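PDB 3O0D: triacylglycerol lipase from Yarrowia lipolytica, which probably hydrolyses triacylglycerols as a secreted, glycosylated lipase of the alpha/beta-hydrolase fold. Local coordinates for residues I81-R86 against N134-Q139; G70-D75 against G141-S146; H89-V94 against G287-Y292. One frame throughout, in Å; residues are numbered along the deposited sequence. Where two conformers were deposited one is given.

Contact 1 (I81-R86 against N134-Q139). With NAG (2-acetamido-2-deoxy-beta-D-glucopyranose), chain I; NAG (2-acetamido-2-deoxy-beta-D-glucopyranose), chain H.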
# COMPACT_ATOMS: atom_id res chain seq x y z
N ILE A 81 -0.99 5.68 -14.88
CA ILE A 81 -1.80 4.42 -14.89
C ILE A 81 -1.88 4.04 -13.40
O ILE A 81 -0.86 3.95 -12.70
CB ILE A 81 -1.01 3.32 -15.64
CG1 ILE A 81 -0.92 3.73 -17.12
CG2 ILE A 81 -1.82 1.95 -15.49
CD1 ILE A 81 0.20 2.89 -17.96
N TYR A 82 -3.11 3.77 -12.96
CA TYR A 82 -3.31 3.40 -11.52
C TYR A 82 -3.65 1.91 -11.40
O TYR A 82 -4.51 1.50 -12.12
CB TYR A 82 -4.51 4.13 -11.01
CG TYR A 82 -4.41 5.63 -10.97
CD1 TYR A 82 -3.22 6.24 -10.65
CD2 TYR A 82 -5.53 6.37 -11.19
CE1 TYR A 82 -3.15 7.68 -10.61
CE2 TYR A 82 -5.48 7.84 -11.19
CZ TYR A 82 -4.27 8.40 -10.86
OH TYR A 82 -4.13 9.77 -10.83
N LEU A 83 -2.93 1.20 -10.55
CA LEU A 83 -3.37 -0.13 -10.15
C LEU A 83 -3.72 0.00 -8.62
O LEU A 83 -2.89 0.40 -7.85
CB LEU A 83 -2.22 -1.11 -10.30
CG LEU A 83 -2.59 -2.52 -9.75
CD1 LEU A 83 -3.84 -3.08 -10.42
CD2 LEU A 83 -1.37 -3.43 -10.03
N VAL A 84 -4.98 -0.36 -8.29
CA VAL A 84 -5.44 -0.15 -6.91
C VAL A 84 -5.94 -1.51 -6.46
O VAL A 84 -6.66 -2.19 -7.20
CB VAL A 84 -6.60 0.78 -6.93
CG1 VAL A 84 -7.29 0.87 -5.49
CG2 VAL A 84 -6.12 2.26 -7.33
N ILE A 85 -5.48 -1.87 -5.26
CA ILE A 85 -5.77 -3.25 -4.77
C ILE A 85 -6.33 -3.16 -3.34
O ILE A 85 -5.99 -2.28 -2.56
CB ILE A 85 -4.53 -4.03 -4.68
CG1 ILE A 85 -3.63 -3.88 -5.99
CG2 ILE A 85 -4.93 -5.58 -4.60
CD1 ILE A 85 -2.14 -4.34 -5.77
N ARG A 86 -7.19 -4.13 -3.01
CA ARG A 86 -7.73 -4.22 -1.66
C ARG A 86 -7.79 -5.73 -1.38
O ARG A 86 -7.66 -6.53 -2.28
CB ARG A 86 -9.17 -3.61 -1.59
CG ARG A 86 -10.11 -4.05 -2.74
CD ARG A 86 -11.59 -4.15 -2.52
NE ARG A 86 -12.05 -4.76 -1.30
CZ ARG A 86 -13.33 -4.99 -1.05
NH1 ARG A 86 -14.26 -4.66 -1.96
NH2 ARG A 86 -13.69 -5.53 0.09
N ASN A 134 0.29 -12.61 -5.74
CA ASN A 134 0.04 -13.47 -6.87
C ASN A 134 -1.29 -13.38 -7.45
O ASN A 134 -1.46 -13.49 -8.66
CB ASN A 134 0.37 -14.95 -6.47
CG ASN A 134 1.53 -15.50 -7.18
OD1 ASN A 134 2.62 -14.92 -7.23
ND2 ASN A 134 1.32 -16.73 -7.70
N ASN A 135 -2.29 -13.27 -6.58
CA ASN A 135 -3.62 -13.17 -6.98
C ASN A 135 -3.86 -11.86 -7.73
O ASN A 135 -4.68 -11.78 -8.61
CB ASN A 135 -4.59 -13.35 -5.75
CG ASN A 135 -5.97 -13.54 -6.16
OD1 ASN A 135 -6.33 -14.50 -6.99
ND2 ASN A 135 -6.85 -12.76 -5.62
N THR A 136 -3.14 -10.83 -7.36
CA THR A 136 -3.25 -9.58 -8.17
C THR A 136 -2.64 -9.81 -9.61
O THR A 136 -3.32 -9.56 -10.59
CB THR A 136 -2.49 -8.41 -7.54
OG1 THR A 136 -2.79 -8.28 -6.17
CG2 THR A 136 -2.90 -7.04 -8.26
N TYR A 137 -1.46 -10.38 -9.65
CA TYR A 137 -0.75 -10.62 -10.92
C TYR A 137 -1.62 -11.50 -11.86
O TYR A 137 -1.87 -11.19 -13.06
CB TYR A 137 0.61 -11.20 -10.64
CG TYR A 137 1.42 -11.32 -11.92
CD1 TYR A 137 2.29 -10.31 -12.32
CD2 TYR A 137 1.23 -12.40 -12.75
CE1 TYR A 137 2.99 -10.39 -13.53
CE2 TYR A 137 1.90 -12.50 -13.96
CZ TYR A 137 2.78 -11.49 -14.34
OH TYR A 137 3.46 -11.64 -15.54
N ASN A 138 -2.14 -12.61 -11.29
CA ASN A 138 -2.89 -13.50 -12.13
C ASN A 138 -4.15 -12.97 -12.62
O ASN A 138 -4.65 -13.45 -13.65
CB ASN A 138 -3.11 -14.86 -11.43
CG ASN A 138 -1.82 -15.62 -11.19
OD1 ASN A 138 -1.75 -16.41 -10.25
ND2 ASN A 138 -0.81 -15.42 -12.00
N GLN A 139 -4.76 -11.92 -11.94
CA GLN A 139 -5.99 -11.35 -12.42
C GLN A 139 -5.84 -10.15 -13.37
O GLN A 139 -6.70 -9.88 -14.18
CB GLN A 139 -6.87 -10.87 -11.24
CG GLN A 139 -7.46 -12.05 -10.34
CD GLN A 139 -8.37 -11.49 -9.29
OE1 GLN A 139 -9.54 -11.19 -9.55
NE2 GLN A 139 -7.83 -11.30 -8.12
C1 NAG I . 2.33 -17.43 -8.48
C2 NAG I . 2.72 -18.77 -7.88
C3 NAG I . 3.50 -19.53 -8.95
C4 NAG I . 2.82 -19.59 -10.32
C5 NAG I . 2.40 -18.19 -10.77
C6 NAG I . 1.43 -18.13 -11.94
C7 NAG I . 3.03 -18.84 -5.48
C8 NAG I . 3.92 -18.73 -4.30
N2 NAG I . 3.55 -18.65 -6.71
O3 NAG I . 3.83 -20.86 -8.50
O4 NAG I . 3.81 -20.08 -11.21
O5 NAG I . 1.67 -17.55 -9.71
O6 NAG I . 1.60 -16.85 -12.51
O7 NAG I . 1.86 -19.11 -5.31
C1 NAG H . 6.65 -9.20 -15.96
C2 NAG H . 6.09 -7.77 -16.11
C3 NAG H . 6.48 -7.24 -17.48
C4 NAG H . 8.00 -7.32 -17.69
C5 NAG H . 8.37 -8.78 -17.53
C6 NAG H . 9.82 -9.17 -17.87
C7 NAG H . 3.98 -7.31 -14.92
C8 NAG H . 2.48 -7.26 -14.98
N2 NAG H . 4.62 -7.71 -16.02
O3 NAG H . 6.01 -5.88 -17.59
O4 NAG H . 8.30 -6.95 -19.03
O5 NAG H . 8.03 -9.15 -16.18
O6 NAG H . 10.65 -8.24 -17.28
O7 NAG H . 4.59 -7.02 -13.90
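Ile85 and Thr136 meet on the sheet side of the helix, whereas the ring of Tyr137 turns the other way, to sugar: in its plane, at the edge, lie the side-chain nitrogen ND2 of Asn138 and O7 of the N-acetylglucosamine of chain H. The acetamide methyl of that sugar comes in obliquely, its C8 3.5 Å from Tyr137 CE1. Asn134 carries the sugar of chain I through an N-glycosidic bond, and one turn on Asn138 grips the same sugar, ND2 donating to its O6 at 2.8 Å. Amides suit this outer flank, one as the site of attachment and the other as a donor to a sugar hydroxyl. On the helix's inner side, Thr136 and Ile85 of the strand reach for each other tip to tip, Ile85 CD1 being 3.8 Å from Thr136 CG2. With OG1 beside the backbone N (chi1 -48°), Thr136 has its methyl CG2 anti to that N, which presents CG2 to the strand and leaves OG1 to bond the carbonyl O of Ser132 in the preceding turn. Threonine thus offers an apolar tip while its buried hydroxyl is satisfied within the helix. Leu83 CD2 adds a looser touch, 4.3 Å from Thr136 CG2. Around this join, Ala167 and Phe171 of helix 163-177 pack against the same side chains, Val158 of strand 155-161 lies beside Leu83 and Ile85, and Val68 of strand 68-75 touches Thr136.

Contact 2 (G70-D75 against G141-S146). With NAG (2-acetamido-2-deoxy-beta-D-glucopyranose), chain H.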
# COMPACT_ATOMS: atom_id res chain seq x y z
N GLY A 70 -9.99 -5.11 -6.96
CA GLY A 70 -9.34 -3.75 -7.23
C GLY A 70 -9.59 -3.42 -8.67
O GLY A 70 -10.52 -3.88 -9.34
N TYR A 71 -8.82 -2.40 -9.15
CA TYR A 71 -9.13 -1.95 -10.52
C TYR A 71 -7.86 -1.33 -11.14
O TYR A 71 -6.86 -1.05 -10.46
CB TYR A 71 -10.25 -0.87 -10.57
CG TYR A 71 -9.89 0.42 -9.76
CD1 TYR A 71 -9.27 1.55 -10.41
CD2 TYR A 71 -10.24 0.56 -8.44
CE1 TYR A 71 -8.96 2.70 -9.69
CE2 TYR A 71 -9.92 1.74 -7.69
CZ TYR A 71 -9.32 2.79 -8.37
OH TYR A 71 -9.05 3.95 -7.66
N LEU A 72 -7.92 -1.25 -12.45
CA LEU A 72 -6.87 -0.66 -13.23
C LEU A 72 -7.53 0.52 -13.89
O LEU A 72 -8.57 0.42 -14.57
CB LEU A 72 -6.41 -1.70 -14.28
CG LEU A 72 -5.32 -1.31 -15.28
CD1 LEU A 72 -4.03 -0.81 -14.66
CD2 LEU A 72 -5.10 -2.53 -16.24
N ALA A 73 -6.87 1.72 -13.80
CA ALA A 73 -7.46 2.88 -14.50
C ALA A 73 -6.33 3.72 -15.12
O ALA A 73 -5.16 3.54 -14.76
CB ALA A 73 -8.19 3.77 -13.46
N VAL A 74 -6.71 4.64 -16.04
CA VAL A 74 -5.72 5.53 -16.71
C VAL A 74 -6.20 6.97 -16.45
O VAL A 74 -7.35 7.30 -16.75
CB VAL A 74 -5.70 5.26 -18.20
CG1 VAL A 74 -4.68 6.27 -18.86
CG2 VAL A 74 -5.21 3.82 -18.44
N ASP A 75 -5.29 7.81 -15.96
CA ASP A 75 -5.65 9.23 -15.62
C ASP A 75 -4.83 10.01 -16.71
O ASP A 75 -3.59 10.12 -16.66
CB ASP A 75 -5.13 9.54 -14.27
CG ASP A 75 -5.52 10.96 -13.80
OD1 ASP A 75 -5.63 11.83 -14.69
OD2 ASP A 75 -5.67 11.18 -12.58
N GLY A 141 -2.29 -8.74 -14.37
CA GLY A 141 -0.96 -8.50 -14.85
C GLY A 141 -0.92 -8.33 -16.36
O GLY A 141 -0.29 -7.34 -16.85
N PRO A 142 -1.53 -9.25 -17.12
CA PRO A 142 -1.47 -9.12 -18.59
C PRO A 142 -2.19 -7.85 -19.11
O PRO A 142 -1.67 -7.16 -20.07
CB PRO A 142 -2.18 -10.42 -19.08
CG PRO A 142 -1.70 -11.45 -18.03
CD PRO A 142 -2.04 -10.59 -16.73
N LYS A 143 -3.37 -7.54 -18.53
CA LYS A 143 -4.08 -6.32 -18.87
C LYS A 143 -3.21 -5.07 -18.54
O LYS A 143 -3.16 -4.15 -19.41
CB LYS A 143 -5.48 -6.21 -18.27
CG LYS A 143 -6.30 -5.16 -18.84
CD LYS A 143 -6.51 -5.32 -20.33
CE LYS A 143 -7.69 -4.52 -20.79
NZ LYS A 143 -8.30 -5.19 -21.97
N LEU A 144 -2.57 -5.03 -17.37
CA LEU A 144 -1.66 -3.91 -17.02
C LEU A 144 -0.54 -3.76 -18.06
O LEU A 144 -0.28 -2.67 -18.62
CB LEU A 144 -1.03 -4.14 -15.67
CG LEU A 144 0.06 -3.16 -15.23
CD1 LEU A 144 -0.52 -1.70 -15.14
CD2 LEU A 144 0.53 -3.57 -13.92
N ASP A 145 0.12 -4.89 -18.36
CA ASP A 145 1.14 -4.80 -19.46
C ASP A 145 0.61 -4.24 -20.78
O ASP A 145 1.29 -3.43 -21.42
CB ASP A 145 1.77 -6.21 -19.68
CG ASP A 145 2.92 -6.48 -18.74
OD1 ASP A 145 3.64 -5.54 -18.32
OD2 ASP A 145 3.16 -7.66 -18.41
N SER A 146 -0.60 -4.58 -21.21
CA SER A 146 -1.13 -4.05 -22.46
C SER A 146 -1.41 -2.56 -22.33
O SER A 146 -1.17 -1.79 -23.26
CB SER A 146 -2.38 -4.77 -22.98
OG SER A 146 -3.53 -4.44 -22.25
C1 NAG H . 6.65 -9.20 -15.96
C2 NAG H . 6.09 -7.77 -16.11
C3 NAG H . 6.48 -7.24 -17.48
C4 NAG H . 8.00 -7.32 -17.69
C5 NAG H . 8.37 -8.78 -17.53
C6 NAG H . 9.82 -9.17 -17.87
C7 NAG H . 3.98 -7.31 -14.92
C8 NAG H . 2.48 -7.26 -14.98
N2 NAG H . 4.62 -7.71 -16.02
O3 NAG H . 6.01 -5.88 -17.59
O4 NAG H . 8.30 -6.95 -19.03
O5 NAG H . 8.03 -9.15 -16.18
O6 NAG H . 10.65 -8.24 -17.28
O7 NAG H . 4.59 -7.02 -13.90
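Leu72 lies against the helix backbone at Leu144, its CD2 3.7 Å from Leu144 N, while its other methyl meets the side chain of that same residue, Leu72 CD1 lying 3.7 Å from Leu144 CD1. The two side chains cross at about a right angle, and they meet through one methyl of each. Leu72 holds CG anti to its backbone N (chi1 178°), which carries both methyls to the helix, CD2 over its backbone and CD1 on the Leu144 side chain. Lys143 contributes only its aliphatic part, CG lying 3.9 Å from Leu72 CD2; the chain then bends at chi2 and takes the ammonium end away, a division that suits a long residue at the margin between apolar core and solvent. Pro142 has no N-H to give to the preceding turn, and the helix is kinked here, yet Asp145 N still bonds Gly141 O. Ser146 OG adds a bond of 2.9 Å to Lys143 O. On the far side of the helix Asp145 receives the N-acetylglucosamine of chain H with both carboxylate oxygens: sugar O3 donates to OD1 at 2.5 Å, and sugar N2 to OD2 at 2.8 Å with an N-H...O angle of 154°. An alanine in place of Asp145 would probably leave O3 and N2 of this sugar without their shared carboxylate, so that the ring is held with fewer bonds, His180 remaining. Ile140, Leu144 and Val147 turned to the sheet, with Asp145 turned outward, give this part of helix 127-150 an amphipathic character, and its apolar side rests on strands 68-75 and 80-87. This is the helix-on-sheet layering of the alpha/beta-hydrolase fold, with helix 127-150 in the crossover that joins strand 80-87 to its parallel neighbour 155-161.

Contact 3 (H89-V94 against G287-Y292)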
# COMPACT_ATOMS: atom_id res chain seq x y z
N HIS A 89 -11.84 -10.16 1.22
CA HIS A 89 -12.58 -10.52 2.42
C HIS A 89 -12.66 -9.34 3.41
O HIS A 89 -11.96 -8.30 3.26
CB HIS A 89 -12.01 -11.83 2.99
CG HIS A 89 -12.48 -13.00 2.17
ND1 HIS A 89 -13.73 -13.55 2.35
CD2 HIS A 89 -11.91 -13.66 1.13
CE1 HIS A 89 -13.92 -14.50 1.44
NE2 HIS A 89 -12.85 -14.58 0.67
N SER A 90 -13.63 -9.43 4.33
CA SER A 90 -13.82 -8.37 5.32
C SER A 90 -12.53 -8.04 6.06
O SER A 90 -11.68 -8.90 6.40
CB SER A 90 -14.96 -8.77 6.31
OG SER A 90 -14.45 -9.62 7.34
N LEU A 91 -12.36 -6.75 6.37
CA LEU A 91 -11.19 -6.36 7.12
C LEU A 91 -11.08 -7.15 8.40
O LEU A 91 -9.99 -7.55 8.74
CB LEU A 91 -11.25 -4.82 7.44
CG LEU A 91 -11.26 -3.96 6.19
CD1 LEU A 91 -11.65 -2.53 6.58
CD2 LEU A 91 -9.80 -3.97 5.61
N GLU A 92 -12.20 -7.40 9.11
CA GLU A 92 -12.12 -8.12 10.37
C GLU A 92 -11.55 -9.51 10.17
O GLU A 92 -10.64 -9.93 10.91
CB GLU A 92 -13.51 -8.29 11.00
CG GLU A 92 -13.88 -7.11 11.77
N ASP A 93 -12.04 -10.21 9.16
CA ASP A 93 -11.52 -11.57 8.87
C ASP A 93 -10.05 -11.59 8.46
O ASP A 93 -9.24 -12.43 8.94
CB ASP A 93 -12.32 -12.32 7.81
CG ASP A 93 -13.82 -12.57 8.20
OD1 ASP A 93 -14.27 -12.33 9.38
OD2 ASP A 93 -14.55 -12.99 7.29
N VAL A 94 -9.68 -10.69 7.54
CA VAL A 94 -8.30 -10.66 7.13
C VAL A 94 -7.37 -10.27 8.29
O VAL A 94 -6.31 -10.90 8.48
CB VAL A 94 -8.20 -9.70 5.92
CG1 VAL A 94 -6.73 -9.60 5.54
CG2 VAL A 94 -9.03 -10.28 4.78
N GLY A 287 -11.99 0.75 13.46
CA GLY A 287 -12.25 2.14 13.18
C GLY A 287 -10.96 2.90 12.92
O GLY A 287 -10.92 3.78 12.00
N ASN A 288 -9.89 2.64 13.69
CA ASN A 288 -8.65 3.40 13.58
C ASN A 288 -7.95 3.02 12.28
O ASN A 288 -7.23 3.81 11.70
CB ASN A 288 -7.67 3.08 14.69
CG ASN A 288 -8.18 3.57 16.08
OD1 ASN A 288 -9.01 4.46 16.13
ND2 ASN A 288 -7.63 3.04 17.16
N HIS A 289 -8.20 1.80 11.84
CA HIS A 289 -7.64 1.36 10.55
C HIS A 289 -8.33 1.96 9.34
O HIS A 289 -7.75 1.97 8.23
CB HIS A 289 -7.80 -0.18 10.49
CG HIS A 289 -7.19 -0.85 9.26
ND1 HIS A 289 -5.89 -0.63 8.86
CD2 HIS A 289 -7.69 -1.83 8.46
CE1 HIS A 289 -5.59 -1.48 7.87
NE2 HIS A 289 -6.69 -2.19 7.59
N LEU A 290 -9.50 2.59 9.51
CA LEU A 290 -10.22 3.25 8.36
C LEU A 290 -9.79 4.72 8.13
O LEU A 290 -10.13 5.24 7.09
CB LEU A 290 -11.75 3.27 8.53
CG LEU A 290 -12.31 1.87 8.86
CD1 LEU A 290 -13.87 1.96 8.78
CD2 LEU A 290 -11.69 0.80 7.92
N GLN A 291 -9.21 5.36 9.13
CA GLN A 291 -9.01 6.80 9.16
C GLN A 291 -7.72 7.29 8.52
O GLN A 291 -6.80 7.55 9.19
CB GLN A 291 -9.15 7.35 10.61
CG GLN A 291 -10.49 7.06 11.21
CD GLN A 291 -10.54 7.28 12.72
OE1 GLN A 291 -9.74 6.78 13.43
NE2 GLN A 291 -11.55 7.97 13.16
N TYR A 292 -7.75 7.39 7.19
CA TYR A 292 -6.60 7.73 6.37
C TYR A 292 -6.96 8.89 5.40
O TYR A 292 -7.14 8.67 4.29
CB TYR A 292 -6.10 6.50 5.58
CG TYR A 292 -5.25 5.57 6.42
CD1 TYR A 292 -5.82 4.54 7.15
CD2 TYR A 292 -3.92 5.75 6.52
CE1 TYR A 292 -5.07 3.74 7.93
CE2 TYR A 292 -3.16 4.96 7.29
CZ TYR A 292 -3.72 3.94 8.04
OH TYR A 292 -2.88 3.20 8.84
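With CG beside the backbone N (chi1 -62°) and an extended second torsion, Leu91 pushes its two methyls out from the first turn of its helix; His289, whose CG instead lies anti to the backbone N (chi1 -176°), brings its imidazole edge to meet one of them. Leu91 CD2 sits near the ring plane, at the edge, 4.1 Å from His289 NE2. The other methyl packs on leucine: Leu91 CD1 is 3.6 Å from Leu290 CD2, the two side chains crossing obliquely. A branched apolar residue suits this spot because one branch can lie along the histidine edge while the other fills against Leu290. The polar work of His289 is done outside the pair: NE2 is hydrogen-bonded to Ser162 OG and ND1 to Asp230 OD2, a geometry consistent with a Ser-His-Asp triad whose serine sits on a nucleophile elbow. Ser90 starts the Leu91 helix as its N-cap, accepting from Asp93 N through OG at 3.1 Å, as a small hydroxyl residue does well. In related fungal lipases the helix following this strand is the mobile lid, and helix 91-100 probably plays that part here, with Leu91 also touching Ser162. The join thus sets helix 91-100 beside helix 285-290, where Ile286 meets Leu91 and Glu92, while loop residues Tyr29 and Val232 touch Leu91 and His289 respectively.

In the fold
Contacts 1 and 2 are neighbours, with centres 8 Å apart: both lay helix 127-150 on the same face of the large mixed sheet, on successive antiparallel strands 80-87 and 68-75, and both touch the sugar of chain H. Along the chain the order is 70-75, 81-86, 89-94, 134-139, 141-146, 287-292, which places contact 1 within the span of contact 2, while contact 3 crosses both. Contact 3 lies apart, about 19 Å from contact 1 and 25 Å from contact 2, centre to centre. The sugar-bearing helix thus packs on the sheet at a distance from the probable triad of contact 3, although Ile85 of contact 1 touches the probable nucleophile elbow and strand 80-87 leads on to helix 91-100.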